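Local coordinates for protein SG7.AF (PDB 6XL7) that inhibits the alternative pathway of host complement, as a mosquito salivary protein that blocks the activated C3 convertase C3bBb, at residues S23-S28 with D68-F73; E39-K44 with E105-T110; L59-T64 with E111-T116; T72-F77 with N85-D90. All coordinates share one frame; numbering follows the deposited sequence.

Contact 1: residues S23-S28 with D68-F73. With SO4 (sulfate ion), chain C.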
loop_
_atom_site.group_PDB
_atom_site.type_symbol
_atom_site.label_atom_id
_atom_site.label_comp_id
_atom_site.label_asym_id
_atom_site.label_seq_id
_atom_site.Cartn_x
_atom_site.Cartn_y
_atom_site.Cartn_z
ATOM N N SER A 23 2.138 -7.813 16.375
ATOM C CA SER A 23 2.159 -6.351 16.324
ATOM C C SER A 23 3.431 -5.822 15.670
ATOM O O SER A 23 3.389 -4.793 14.982
ATOM C CB SER A 23 1.997 -5.772 17.731
ATOM O OG SER A 23 0.754 -6.150 18.290
ATOM N N VAL A 24 4.568 -6.482 15.875
ATOM C CA VAL A 24 5.794 -5.979 15.261
ATOM C C VAL A 24 5.685 -6.011 13.739
ATOM O O VAL A 24 6.143 -5.089 13.049
ATOM C CB VAL A 24 7.042 -6.713 15.797
ATOM C CG1 VAL A 24 7.073 -8.180 15.367
ATOM C CG2 VAL A 24 8.306 -5.985 15.365
ATOM N N TYR A 25 5.057 -7.056 13.196
ATOM C CA TYR A 25 4.820 -7.110 11.760
ATOM C C TYR A 25 3.804 -6.055 11.329
ATOM O O TYR A 25 4.014 -5.346 10.335
ATOM C CB TYR A 25 4.382 -8.523 11.337
ATOM C CG TYR A 25 3.567 -8.474 10.074
ATOM C CD1 TYR A 25 4.181 -8.413 8.826
ATOM C CD2 TYR A 25 2.177 -8.418 10.127
ATOM C CE1 TYR A 25 3.423 -8.306 7.666
ATOM C CE2 TYR A 25 1.421 -8.303 8.976
ATOM C CZ TYR A 25 2.052 -8.254 7.756
ATOM O OH TYR A 25 1.317 -8.149 6.599
ATOM N N LEU A 26 2.692 -5.935 12.064
ATOM C CA LEU A 26 1.645 -4.991 11.679
ATOM C C LEU A 26 2.172 -3.565 11.623
ATOM O O LEU A 26 1.818 -2.801 10.716
ATOM C CB LEU A 26 0.473 -5.088 12.656
ATOM C CG LEU A 26 -0.429 -6.308 12.507
ATOM C CD1 LEU A 26 -1.376 -6.380 13.695
ATOM C CD2 LEU A 26 -1.218 -6.232 11.199
ATOM N N GLN A 27 3.014 -3.185 12.588
ATOM C CA GLN A 27 3.572 -1.837 12.590
ATOM C C GLN A 27 4.389 -1.575 11.332
ATOM O O GLN A 27 4.269 -0.511 10.715
ATOM C CB GLN A 27 4.404 -1.613 13.855
ATOM C CG GLN A 27 3.558 -1.539 15.114
ATOM C CD GLN A 27 4.367 -1.723 16.383
ATOM O OE1 GLN A 27 5.599 -1.729 16.356
ATOM N NE2 GLN A 27 3.672 -1.883 17.505
ATOM N N SER A 28 5.218 -2.534 10.929
ATOM C CA SER A 28 6.011 -2.356 9.714
ATOM C C SER A 28 5.137 -2.399 8.471
ATOM O O SER A 28 5.348 -1.622 7.530
ATOM C CB SER A 28 7.118 -3.413 9.628
ATOM O OG SER A 28 8.208 -3.063 10.459
ATOM N N ASP A 68 -1.284 -8.212 -2.420
ATOM C CA ASP A 68 -0.341 -9.275 -2.783
ATOM C C ASP A 68 1.066 -8.996 -2.257
ATOM O O ASP A 68 1.744 -9.908 -1.756
ATOM C CB ASP A 68 -0.300 -9.434 -4.301
ATOM C CG ASP A 68 -1.627 -9.894 -4.880
ATOM O OD1 ASP A 68 -2.457 -10.446 -4.124
ATOM O OD2 ASP A 68 -1.826 -9.738 -6.105
ATOM N N VAL A 69 1.529 -7.756 -2.381
ATOM C CA VAL A 69 2.847 -7.380 -1.873
ATOM C C VAL A 69 2.906 -7.546 -0.359
ATOM O O VAL A 69 3.900 -8.042 0.189
ATOM C CB VAL A 69 3.186 -5.949 -2.342
ATOM C CG1 VAL A 69 4.308 -5.337 -1.523
ATOM C CG2 VAL A 69 3.537 -5.970 -3.829
ATOM N N LYS A 70 1.830 -7.178 0.339
ATOM C CA LYS A 70 1.801 -7.304 1.789
ATOM C C LYS A 70 1.739 -8.766 2.228
ATOM O O LYS A 70 2.417 -9.149 3.190
ATOM C CB LYS A 70 0.630 -6.494 2.345
ATOM C CG LYS A 70 0.483 -6.598 3.846
ATOM C CD LYS A 70 -0.298 -5.424 4.402
ATOM C CE LYS A 70 -1.735 -5.406 3.887
ATOM N NZ LYS A 70 -2.487 -6.618 4.319
ATOM N N GLU A 71 0.964 -9.611 1.535
ATOM C CA GLU A 71 0.978 -11.035 1.871
ATOM C C GLU A 71 2.369 -11.624 1.679
ATOM O O GLU A 71 2.795 -12.504 2.442
ATOM C CB GLU A 71 -0.051 -11.811 1.046
ATOM C CG GLU A 71 -1.496 -11.648 1.519
ATOM C CD GLU A 71 -1.660 -11.895 3.011
ATOM O OE1 GLU A 71 -1.490 -13.049 3.453
ATOM O OE2 GLU A 71 -1.977 -10.924 3.723
ATOM N N THR A 72 3.098 -11.146 0.666
ATOM C CA THR A 72 4.452 -11.634 0.426
ATOM C C THR A 72 5.377 -11.235 1.569
ATOM O O THR A 72 6.179 -12.054 2.041
ATOM C CB THR A 72 4.948 -11.100 -0.923
ATOM O OG1 THR A 72 4.094 -11.571 -1.969
ATOM C CG2 THR A 72 6.359 -11.577 -1.212
ATOM N N PHE A 73 5.269 -9.987 2.035
ATOM C CA PHE A 73 6.007 -9.534 3.210
ATOM C C PHE A 73 5.680 -10.398 4.420
ATOM O O PHE A 73 6.584 -10.853 5.135
ATOM C CB PHE A 73 5.634 -8.075 3.455
ATOM C CG PHE A 73 6.328 -7.435 4.621
ATOM C CD1 PHE A 73 7.663 -7.686 4.916
ATOM C CD2 PHE A 73 5.639 -6.516 5.409
ATOM C CE1 PHE A 73 8.288 -7.053 5.993
ATOM C CE2 PHE A 73 6.260 -5.884 6.465
ATOM C CZ PHE A 73 7.583 -6.153 6.759
HETATM S S SO4 C . 1.796 -9.402 19.804
HETATM O O1 SO4 C . 3.106 -9.671 19.216
HETATM O O2 SO4 C . 0.846 -9.057 18.750
HETATM O O3 SO4 C . 1.913 -8.289 20.746
HETATM O O4 SO4 C . 1.325 -10.597 20.500
HETATM O O HOH W 1 -1.737 -7.833 7.277
#
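Tyr25 and Phe73 mark the nearest approach of two roughly antiparallel helical segments, 23-28 and 68-73, whose axes stay 11.6 Å apart at an N-to-C angle of 145°. That is a wide spacing, and large side chains fill it. Both rings are swung anti to their own backbone N (chi1 155° for Tyr25), and the two side chains run past one another head to tail. Their planes meet obliquely, at 45°, with Tyr25 CE1 3.6 Å from Phe73 CD2. Phe73 is further packed at its rim: Ser28 CB lies near the ring plane, 4.0 Å from Phe73 CZ. At the far end of its ring the Tyr25 OH touches Lys70 CG, 3.3 Å away, the two side chains crossing at about a right angle. Lys70 starts out extended and then folds at its last two torsions, which brings NZ round to a water (3.3 Å) that also sits in the plane of the Tyr25 ring, 3.1 Å from OH. The ammonium group donates to Asp16 O as well. Around this core, Phe73 stacks on Tyr99, and Tyr25 meets Tyr74 edge-to-face. At the start of helix 23-46, Ser23 N donates to sulfate oxygen O2 at 3.0 Å, the ion probably coming from the crystallisation liquor. The chemistry is thus aromatic and apolar between the helices, with the buried polar ends of Tyr25 and Lys70 joined through a shared water.

Contact 2: residues E39-K44 with E105-T110; sequences EPLTKK and EIRGET
Pro40 and Arg107 cross at about a right angle: the proline ring presents CB and CG to the bend in the arginine chain, and Pro40 CG comes within 3.6 Å of Arg107 CD. Arg107 leaves its helix with CG anti to the backbone N, runs extended to CD and turns at chi3 (56°), so the aliphatic part does the touching while the guanidinium swings on to donate through NH1 to Gln36 O. Next to this pair, on the buried side, Leu41 and Thr110 also cross at about a right angle, and they meet methyl to methyl, Leu41 CD1 4.0 Å from Thr110 CG2. Leu41's other branch, CD2, lies 4.2 Å from Arg107 CG, so the leucine fork spans the two residues of the opposing helix. With Thr110 OG1 beside the backbone N (chi1 -58°) and donating to Ile106 O at 2.8 Å, from above the carbonyl plane, CG2 lies anti to that N and faces Leu41. Helix 23-46 is kinked at Pro40, whose ring nitrogen has no hydrogen to give to the turn before. Segments 39-44 and 105-110 run nearly parallel, 19° between their N-to-C directions, with helix 56-77 closing the inner side through Met62, which touches both Leu41 and Thr110, and helix 2-13 adding Leu8 against Leu41.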
loop_
_atom_site.group_PDB
_atom_site.type_symbol
_atom_site.label_atom_id
_atom_site.label_comp_id
_atom_site.label_asym_id
_atom_site.label_seq_id
_atom_site.Cartn_x
_atom_site.Cartn_y
_atom_site.Cartn_z
ATOM N N GLU A 39 0.717 8.732 2.038
ATOM C CA GLU A 39 1.179 10.123 2.072
ATOM C C GLU A 39 1.451 10.698 0.686
ATOM O O GLU A 39 0.870 11.747 0.355
ATOM C CB GLU A 39 2.344 10.310 3.054
ATOM C CG GLU A 39 2.956 11.693 2.959
ATOM C CD GLU A 39 4.096 11.925 3.932
ATOM O OE1 GLU A 39 4.584 10.947 4.535
ATOM O OE2 GLU A 39 4.502 13.098 4.082
ATOM N N PRO A 40 2.268 10.084 -0.176
ATOM C CA PRO A 40 2.518 10.717 -1.482
ATOM C C PRO A 40 1.291 10.797 -2.372
ATOM O O PRO A 40 1.116 11.801 -3.069
ATOM C CB PRO A 40 3.646 9.873 -2.095
ATOM C CG PRO A 40 3.664 8.624 -1.320
ATOM C CD PRO A 40 3.171 8.943 0.059
ATOM N N LEU A 41 0.411 9.796 -2.350
ATOM C CA LEU A 41 -0.737 9.865 -3.251
ATOM C C LEU A 41 -1.784 10.869 -2.772
ATOM O O LEU A 41 -2.421 11.533 -3.599
ATOM C CB LEU A 41 -1.349 8.484 -3.486
ATOM C CG LEU A 41 -0.475 7.487 -4.249
ATOM C CD1 LEU A 41 -1.183 6.141 -4.308
ATOM C CD2 LEU A 41 -0.146 7.990 -5.651
ATOM N N THR A 42 -1.978 10.984 -1.459
ATOM C CA THR A 42 -2.868 12.012 -0.943
ATOM C C THR A 42 -2.380 13.394 -1.348
ATOM O O THR A 42 -3.164 14.230 -1.808
ATOM C CB THR A 42 -2.967 11.898 0.573
ATOM O OG1 THR A 42 -3.580 10.652 0.911
ATOM C CG2 THR A 42 -3.801 13.027 1.133
ATOM N N LYS A 43 -1.078 13.648 -1.182
ATOM C CA LYS A 43 -0.513 14.936 -1.575
ATOM C C LYS A 43 -0.746 15.208 -3.054
ATOM O O LYS A 43 -1.032 16.346 -3.447
ATOM C CB LYS A 43 0.990 14.962 -1.307
ATOM C CG LYS A 43 1.441 14.887 0.127
ATOM C CD LYS A 43 2.953 15.112 0.146
ATOM C CE LYS A 43 3.577 14.804 1.481
ATOM N NZ LYS A 43 5.018 15.185 1.501
ATOM N N LYS A 44 -0.627 14.177 -3.888
ATOM C CA LYS A 44 -0.810 14.352 -5.325
ATOM C C LYS A 44 -2.238 14.773 -5.650
ATOM O O LYS A 44 -2.464 15.759 -6.369
ATOM C CB LYS A 44 -0.455 13.045 -6.026
ATOM C CG LYS A 44 -0.525 13.066 -7.544
ATOM C CD LYS A 44 0.016 11.737 -8.079
ATOM C CE LYS A 44 -0.070 11.616 -9.598
ATOM N NZ LYS A 44 0.882 12.514 -10.305
ATOM N N GLU A 105 7.045 0.873 -6.222
ATOM C CA GLU A 105 6.735 0.623 -7.625
ATOM C C GLU A 105 5.238 0.746 -7.873
ATOM O O GLU A 105 4.817 1.311 -8.892
ATOM C CB GLU A 105 7.258 -0.752 -8.042
ATOM C CG GLU A 105 8.772 -0.852 -7.978
ATOM C CD GLU A 105 9.287 -2.251 -8.269
ATOM O OE1 GLU A 105 10.518 -2.416 -8.396
ATOM O OE2 GLU A 105 8.459 -3.178 -8.373
ATOM N N ILE A 106 4.425 0.256 -6.938
ATOM C CA ILE A 106 2.978 0.438 -7.035
ATOM C C ILE A 106 2.624 1.920 -7.046
ATOM O O ILE A 106 1.735 2.349 -7.791
ATOM C CB ILE A 106 2.249 -0.334 -5.919
ATOM C CG1 ILE A 106 2.394 -1.849 -6.125
ATOM C CG2 ILE A 106 0.776 0.062 -5.878
ATOM C CD1 ILE A 106 2.048 -2.650 -4.876
ATOM N N ARG A 107 3.321 2.732 -6.242
ATOM C CA ARG A 107 3.060 4.169 -6.250
ATOM C C ARG A 107 3.259 4.750 -7.643
ATOM O O ARG A 107 2.397 5.476 -8.152
ATOM C CB ARG A 107 3.966 4.890 -5.242
ATOM C CG ARG A 107 3.778 6.423 -5.250
ATOM C CD ARG A 107 4.820 7.178 -4.421
ATOM N NE ARG A 107 6.193 6.886 -4.834
ATOM C CZ ARG A 107 7.042 6.135 -4.135
ATOM N NH1 ARG A 107 6.667 5.601 -2.977
ATOM N NH2 ARG A 107 8.271 5.922 -4.595
ATOM N N GLY A 108 4.386 4.435 -8.278
ATOM C CA GLY A 108 4.646 4.973 -9.605
ATOM C C GLY A 108 3.625 4.516 -10.629
ATOM O O GLY A 108 3.180 5.301 -11.473
ATOM N N GLU A 109 3.233 3.245 -10.568
ATOM C CA GLU A 109 2.235 2.737 -11.505
ATOM C C GLU A 109 0.888 3.412 -11.286
ATOM O O GLU A 109 0.217 3.805 -12.250
ATOM C CB GLU A 109 2.114 1.219 -11.349
ATOM C CG GLU A 109 3.392 0.462 -11.700
ATOM C CD GLU A 109 3.487 -0.908 -11.050
ATOM O OE1 GLU A 109 2.488 -1.390 -10.475
ATOM O OE2 GLU A 109 4.582 -1.508 -11.117
ATOM N N THR A 110 0.488 3.566 -10.026
ATOM C CA THR A 110 -0.790 4.195 -9.703
ATOM C C THR A 110 -0.810 5.654 -10.137
ATOM O O THR A 110 -1.817 6.134 -10.674
ATOM C CB THR A 110 -1.061 4.056 -8.204
ATOM O OG1 THR A 110 -1.064 2.662 -7.858
ATOM C CG2 THR A 110 -2.406 4.682 -7.811
#

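Contact 3: residues L59-T64 with E111-T116; sequences LDRMVT and EKCLTT
Cys113 and Leu114, where helix 89-113 gives way to the C-terminal tail, are the residues of 111-116 that meet helix segment 59-64, at one end of a mainly helical fold of four helices. The same end holds a disulfide and a short, weakly bonded antiparallel pair of strands, 53-54 with 115-116. Cys113 comes first, its SG placed between the backbone N and the carbonyl carbon (chi1 58°) and bonded to Cys58 SG, one residue before the facing segment. That covalent tie holds the end of helix 89-113 to the start of helix 56-77. Arg61 reaches over the same cysteine with a chain bent at chi3, bringing the edge of its guanidinium against the sulfur, Arg61 NH2 3.5 Å from Cys113 SG, a van der Waals contact at the protein surface. Leu114 then points its end inward, where Leu59 packs against it together with Val45 of helix 23-46. Beyond it the chain enters the strand pair, Thr116 bonding through its backbone to Lys53. The apolar half of the contact comes down to two side chains crossing at about a right angle, Leu59 CD2 3.8 Å from Leu114 CD2.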
loop_
_atom_site.group_PDB
_atom_site.type_symbol
_atom_site.label_atom_id
_atom_site.label_comp_id
_atom_site.label_asym_id
_atom_site.label_seq_id
_atom_site.Cartn_x
_atom_site.Cartn_y
_atom_site.Cartn_z
ATOM N N LEU A 59 -7.574 2.632 -9.131
ATOM C CA LEU A 59 -7.656 2.487 -7.680
ATOM C C LEU A 59 -7.814 1.027 -7.279
ATOM O O LEU A 59 -7.157 0.557 -6.338
ATOM C CB LEU A 59 -8.813 3.330 -7.145
ATOM C CG LEU A 59 -8.651 4.842 -7.315
ATOM C CD1 LEU A 59 -9.991 5.532 -7.081
ATOM C CD2 LEU A 59 -7.605 5.367 -6.349
ATOM N N ASP A 60 -8.653 0.286 -8.000
ATOM C CA ASP A 60 -8.875 -1.124 -7.684
ATOM C C ASP A 60 -7.592 -1.933 -7.836
ATOM O O ASP A 60 -7.303 -2.814 -7.015
ATOM C CB ASP A 60 -9.944 -1.699 -8.612
ATOM C CG ASP A 60 -11.347 -1.193 -8.300
ATOM O OD1 ASP A 60 -11.546 -0.542 -7.252
ATOM O OD2 ASP A 60 -12.264 -1.454 -9.117
ATOM N N ARG A 61 -6.811 -1.648 -8.885
ATOM C CA ARG A 61 -5.541 -2.344 -9.079
ATOM C C ARG A 61 -4.560 -2.026 -7.967
ATOM O O ARG A 61 -3.769 -2.891 -7.569
ATOM C CB ARG A 61 -4.920 -1.993 -10.430
ATOM C CG ARG A 61 -5.627 -2.595 -11.610
ATOM C CD ARG A 61 -4.784 -2.499 -12.873
ATOM N NE ARG A 61 -4.515 -1.115 -13.253
ATOM C CZ ARG A 61 -5.298 -0.392 -14.049
ATOM N NH1 ARG A 61 -6.407 -0.920 -14.551
ATOM N NH2 ARG A 61 -4.970 0.860 -14.344
ATOM N N MET A 62 -4.566 -0.794 -7.460
ATOM C CA MET A 62 -3.691 -0.500 -6.335
ATOM C C MET A 62 -4.017 -1.389 -5.147
ATOM O O MET A 62 -3.112 -1.899 -4.478
ATOM C CB MET A 62 -3.809 0.965 -5.938
ATOM C CG MET A 62 -2.812 1.326 -4.860
ATOM S SD MET A 62 -2.996 2.966 -4.153
ATOM C CE MET A 62 -4.391 2.699 -3.070
ATOM N N VAL A 63 -5.304 -1.606 -4.880
ATOM C CA VAL A 63 -5.701 -2.420 -3.734
ATOM C C VAL A 63 -5.184 -3.848 -3.879
ATOM O O VAL A 63 -4.575 -4.396 -2.953
ATOM C CB VAL A 63 -7.227 -2.378 -3.547
ATOM C CG1 VAL A 63 -7.670 -3.357 -2.483
ATOM C CG2 VAL A 63 -7.673 -0.964 -3.200
ATOM N N THR A 64 -5.427 -4.482 -5.030
ATOM C CA THR A 64 -5.005 -5.877 -5.171
ATOM C C THR A 64 -3.489 -5.993 -5.171
ATOM O O THR A 64 -2.940 -6.910 -4.550
ATOM C CB THR A 64 -5.602 -6.527 -6.420
ATOM O OG1 THR A 64 -5.138 -5.842 -7.588
ATOM C CG2 THR A 64 -7.124 -6.508 -6.379
ATOM N N GLU A 111 0.296 6.372 -9.935
ATOM C CA GLU A 111 0.347 7.773 -10.347
ATOM C C GLU A 111 0.059 7.918 -11.831
ATOM O O GLU A 111 -0.599 8.881 -12.252
ATOM C CB GLU A 111 1.715 8.373 -10.015
ATOM C CG GLU A 111 1.925 8.606 -8.540
ATOM C CD GLU A 111 3.343 9.025 -8.202
ATOM O OE1 GLU A 111 3.540 9.604 -7.111
ATOM O OE2 GLU A 111 4.259 8.775 -9.018
ATOM N N LYS A 112 0.539 6.975 -12.643
ATOM C CA LYS A 112 0.351 7.069 -14.088
ATOM C C LYS A 112 -1.111 6.903 -14.500
ATOM O O LYS A 112 -1.523 7.448 -15.530
ATOM C CB LYS A 112 1.222 6.040 -14.812
ATOM C CG LYS A 112 2.719 6.326 -14.776
ATOM C CD LYS A 112 3.491 5.240 -15.515
ATOM C CE LYS A 112 4.973 5.572 -15.623
ATOM N NZ LYS A 112 5.615 5.695 -14.283
ATOM N N CYS A 113 -1.906 6.160 -13.731
ATOM C CA CYS A 113 -3.271 5.835 -14.136
ATOM C C CYS A 113 -4.342 6.550 -13.328
ATOM O O CYS A 113 -5.532 6.318 -13.572
ATOM C CB CYS A 113 -3.520 4.312 -14.109
ATOM S SG CYS A 113 -3.283 3.381 -12.523
ATOM N N LEU A 114 -3.960 7.426 -12.397
ATOM C CA LEU A 114 -4.898 7.896 -11.380
ATOM C C LEU A 114 -6.064 8.685 -11.972
ATOM O O LEU A 114 -7.207 8.518 -11.534
ATOM C CB LEU A 114 -4.167 8.742 -10.340
ATOM C CG LEU A 114 -4.027 8.182 -8.930
ATOM C CD1 LEU A 114 -3.426 9.254 -8.037
ATOM C CD2 LEU A 114 -5.363 7.696 -8.388
ATOM N N THR A 115 -5.806 9.553 -12.947
ATOM C CA THR A 115 -6.865 10.404 -13.484
ATOM C C THR A 115 -7.374 9.887 -14.827
ATOM O O THR A 115 -6.673 9.192 -15.571
ATOM C CB THR A 115 -6.405 11.863 -13.623
ATOM O OG1 THR A 115 -5.348 11.951 -14.584
ATOM C CG2 THR A 115 -5.925 12.398 -12.291
ATOM N N THR A 116 -8.613 10.260 -15.138
ATOM C CA THR A 116 -9.259 9.864 -16.383
ATOM C C THR A 116 -10.107 11.029 -16.892
ATOM O O THR A 116 -10.125 12.107 -16.298
ATOM C CB THR A 116 -10.041 8.560 -16.186
ATOM O OG1 THR A 116 -10.466 8.064 -17.457
ATOM C CG2 THR A 116 -11.248 8.761 -15.279
#

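Contact 4: residues T72-F77 with N85-D90; sequences TFYAGF and NQYSVD
One face of the Phe77 ring carries the backbone of Tyr87: its CA sits 3.8 Å from the ring centroid, 23° off the normal, a CH-pi contact. The Tyr87 ring also turns an edge toward a Phe77 face, in an offset edge-to-face pair with planes at 87° and Tyr87 CD1 3.9 Å from Phe77 CE2. At the rim of Phe77, near its plane, lie Ser88 O, 3.6 Å from Phe77 CE1, and on its own helix Tyr74 CE1. The rim of Tyr87 in turn receives Tyr74 OH, 3.7 Å from Tyr87 CE1, and a water joins the two tyrosine hydroxyls. Tyr74 also has Arg21 in a cation-pi contact, and a bound sulfate, probably from the crystallisation liquor, lies close to it. The chain is brought to this place by a type II beta turn from Asn85 to Ser88, with Tyr87 in the third position at a positive phi of 72°. Ser88 is the N-cap of helix 89-113: its OG caps Cys91 N and also donates to Asn85 O at 2.7 Å, in the carbonyl plane, tying cap and turn together. Gln86 NE2 donates to Cys81 O in the intervening loop, which is probably also held by a Cys81-Cys91 disulfide. From the turn, Tyr87 N donates to Phe77 O at the end of helix 56-77, 2.9 Å long and in the plane of that carbonyl.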
loop_
_atom_site.group_PDB
_atom_site.type_symbol
_atom_site.label_atom_id
_atom_site.label_comp_id
_atom_site.label_asym_id
_atom_site.label_seq_id
_atom_site.Cartn_x
_atom_site.Cartn_y
_atom_site.Cartn_z
ATOM N N THR A 72 3.098 -11.146 0.666
ATOM C CA THR A 72 4.452 -11.634 0.426
ATOM C C THR A 72 5.377 -11.235 1.569
ATOM O O THR A 72 6.179 -12.054 2.041
ATOM C CB THR A 72 4.948 -11.100 -0.923
ATOM O OG1 THR A 72 4.094 -11.571 -1.969
ATOM C CG2 THR A 72 6.359 -11.577 -1.212
ATOM N N PHE A 73 5.269 -9.987 2.035
ATOM C CA PHE A 73 6.007 -9.534 3.210
ATOM C C PHE A 73 5.680 -10.398 4.420
ATOM O O PHE A 73 6.584 -10.853 5.135
ATOM C CB PHE A 73 5.634 -8.075 3.455
ATOM C CG PHE A 73 6.328 -7.435 4.621
ATOM C CD1 PHE A 73 7.663 -7.686 4.916
ATOM C CD2 PHE A 73 5.639 -6.516 5.409
ATOM C CE1 PHE A 73 8.288 -7.053 5.993
ATOM C CE2 PHE A 73 6.260 -5.884 6.465
ATOM C CZ PHE A 73 7.583 -6.153 6.759
ATOM N N TYR A 74 4.387 -10.657 4.656
ATOM C CA TYR A 74 4.006 -11.486 5.796
ATOM C C TYR A 74 4.597 -12.884 5.685
ATOM O O TYR A 74 5.047 -13.453 6.686
ATOM C CB TYR A 74 2.485 -11.546 5.965
ATOM C CG TYR A 74 2.099 -12.379 7.171
ATOM C CD1 TYR A 74 2.365 -11.917 8.454
ATOM C CD2 TYR A 74 1.526 -13.641 7.033
ATOM C CE1 TYR A 74 2.055 -12.672 9.573
ATOM C CE2 TYR A 74 1.201 -14.413 8.160
ATOM C CZ TYR A 74 1.479 -13.916 9.423
ATOM O OH TYR A 74 1.171 -14.662 10.550
ATOM N N ALA A 75 4.598 -13.460 4.480
ATOM C CA ALA A 75 5.199 -14.773 4.295
ATOM C C ALA A 75 6.669 -14.759 4.696
ATOM O O ALA A 75 7.152 -15.681 5.369
ATOM C CB ALA A 75 5.027 -15.213 2.836
ATOM N N GLY A 76 7.401 -13.708 4.305
ATOM C CA GLY A 76 8.813 -13.623 4.656
ATOM C C GLY A 76 9.062 -13.420 6.139
ATOM O O GLY A 76 10.115 -13.816 6.648
ATOM N N PHE A 77 8.106 -12.813 6.847
ATOM C CA PHE A 77 8.201 -12.655 8.296
ATOM C C PHE A 77 7.928 -13.963 9.019
ATOM O O PHE A 77 8.514 -14.219 10.085
ATOM C CB PHE A 77 7.188 -11.584 8.715
ATOM C CG PHE A 77 6.904 -11.530 10.201
ATOM C CD1 PHE A 77 7.883 -11.131 11.106
ATOM C CD2 PHE A 77 5.646 -11.851 10.691
ATOM C CE1 PHE A 77 7.614 -11.062 12.473
ATOM C CE2 PHE A 77 5.375 -11.781 12.056
ATOM C CZ PHE A 77 6.358 -11.394 12.943
ATOM N N ASN A 85 14.521 -17.768 13.107
ATOM C CA ASN A 85 13.299 -18.287 13.717
ATOM C C ASN A 85 12.092 -17.554 13.155
ATOM O O ASN A 85 12.100 -16.331 13.006
ATOM C CB ASN A 85 13.332 -18.100 15.233
ATOM C CG ASN A 85 14.361 -18.978 15.904
ATOM O OD1 ASN A 85 14.901 -19.900 15.296
ATOM N ND2 ASN A 85 14.625 -18.706 17.174
ATOM N N GLN A 86 11.050 -18.307 12.823
ATOM C CA GLN A 86 9.891 -17.677 12.215
ATOM C C GLN A 86 9.250 -16.688 13.186
ATOM O O GLN A 86 9.303 -16.857 14.409
ATOM C CB GLN A 86 8.912 -18.741 11.717
ATOM C CG GLN A 86 9.573 -19.625 10.652
ATOM C CD GLN A 86 8.613 -20.532 9.914
ATOM O OE1 GLN A 86 7.535 -20.857 10.407
ATOM N NE2 GLN A 86 9.010 -20.951 8.718
ATOM N N TYR A 87 8.680 -15.619 12.627
ATOM C CA TYR A 87 8.043 -14.532 13.368
ATOM C C TYR A 87 9.051 -13.641 14.088
ATOM O O TYR A 87 8.656 -12.813 14.921
ATOM C CB TYR A 87 6.939 -15.018 14.325
ATOM C CG TYR A 87 5.929 -15.958 13.689
ATOM C CD1 TYR A 87 4.756 -15.475 13.133
ATOM C CD2 TYR A 87 6.150 -17.331 13.651
ATOM C CE1 TYR A 87 3.827 -16.326 12.560
ATOM C CE2 TYR A 87 5.232 -18.190 13.067
ATOM C CZ TYR A 87 4.071 -17.679 12.523
ATOM O OH TYR A 87 3.145 -18.524 11.947
ATOM N N SER A 88 10.339 -13.754 13.770
ATOM C CA SER A 88 11.355 -12.964 14.455
ATOM C C SER A 88 11.547 -11.609 13.781
ATOM O O SER A 88 11.219 -11.408 12.610
ATOM C CB SER A 88 12.701 -13.692 14.477
ATOM O OG SER A 88 13.195 -13.872 13.161
ATOM N N VAL A 89 12.131 -10.685 14.543
ATOM C CA VAL A 89 12.525 -9.390 13.998
ATOM C C VAL A 89 13.523 -9.566 12.859
ATOM O O VAL A 89 13.490 -8.823 11.868
ATOM C CB VAL A 89 13.076 -8.493 15.125
ATOM C CG1 VAL A 89 13.750 -7.249 14.557
ATOM C CG2 VAL A 89 11.949 -8.093 16.072
ATOM N N ASP A 90 14.408 -10.566 12.961
ATOM C CA ASP A 90 15.371 -10.786 11.886
ATOM C C ASP A 90 14.684 -11.211 10.592
ATOM O O ASP A 90 15.056 -10.742 9.511
ATOM C CB ASP A 90 16.447 -11.787 12.315
ATOM C CG ASP A 90 17.407 -11.211 13.352
ATOM O OD1 ASP A 90 17.639 -9.985 13.334
ATOM O OD2 ASP A 90 17.935 -11.994 14.169
HETATM O O HOH W 2 1.629 -17.796 9.786
#

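Contact 1 is buried, contacts 2 and 3 are partly so, and contact 4 lies at the surface, its centre about 18 Å from that of the chain. Contacts 1 and 4 overlap in sequence at Thr72 and Phe73 and form one aromatic cluster, Tyr25 packing on both Phe77 and Tyr74. Contacts 2 and 3 adjoin at the other end through Leu41, Met62 and Glu111. Helix 56-77 serves contacts 1, 3 and 4, helix 89-113 contacts 2, 3 and 4. Contacts 1 and 2 join helices by side chains; contact 3 holds Cys113 of the disulfide to Cys58 and contact 4 a backbone bond, the first beside the chain's C-terminal tail, the second at the turn between helices 56-77 and 89-113.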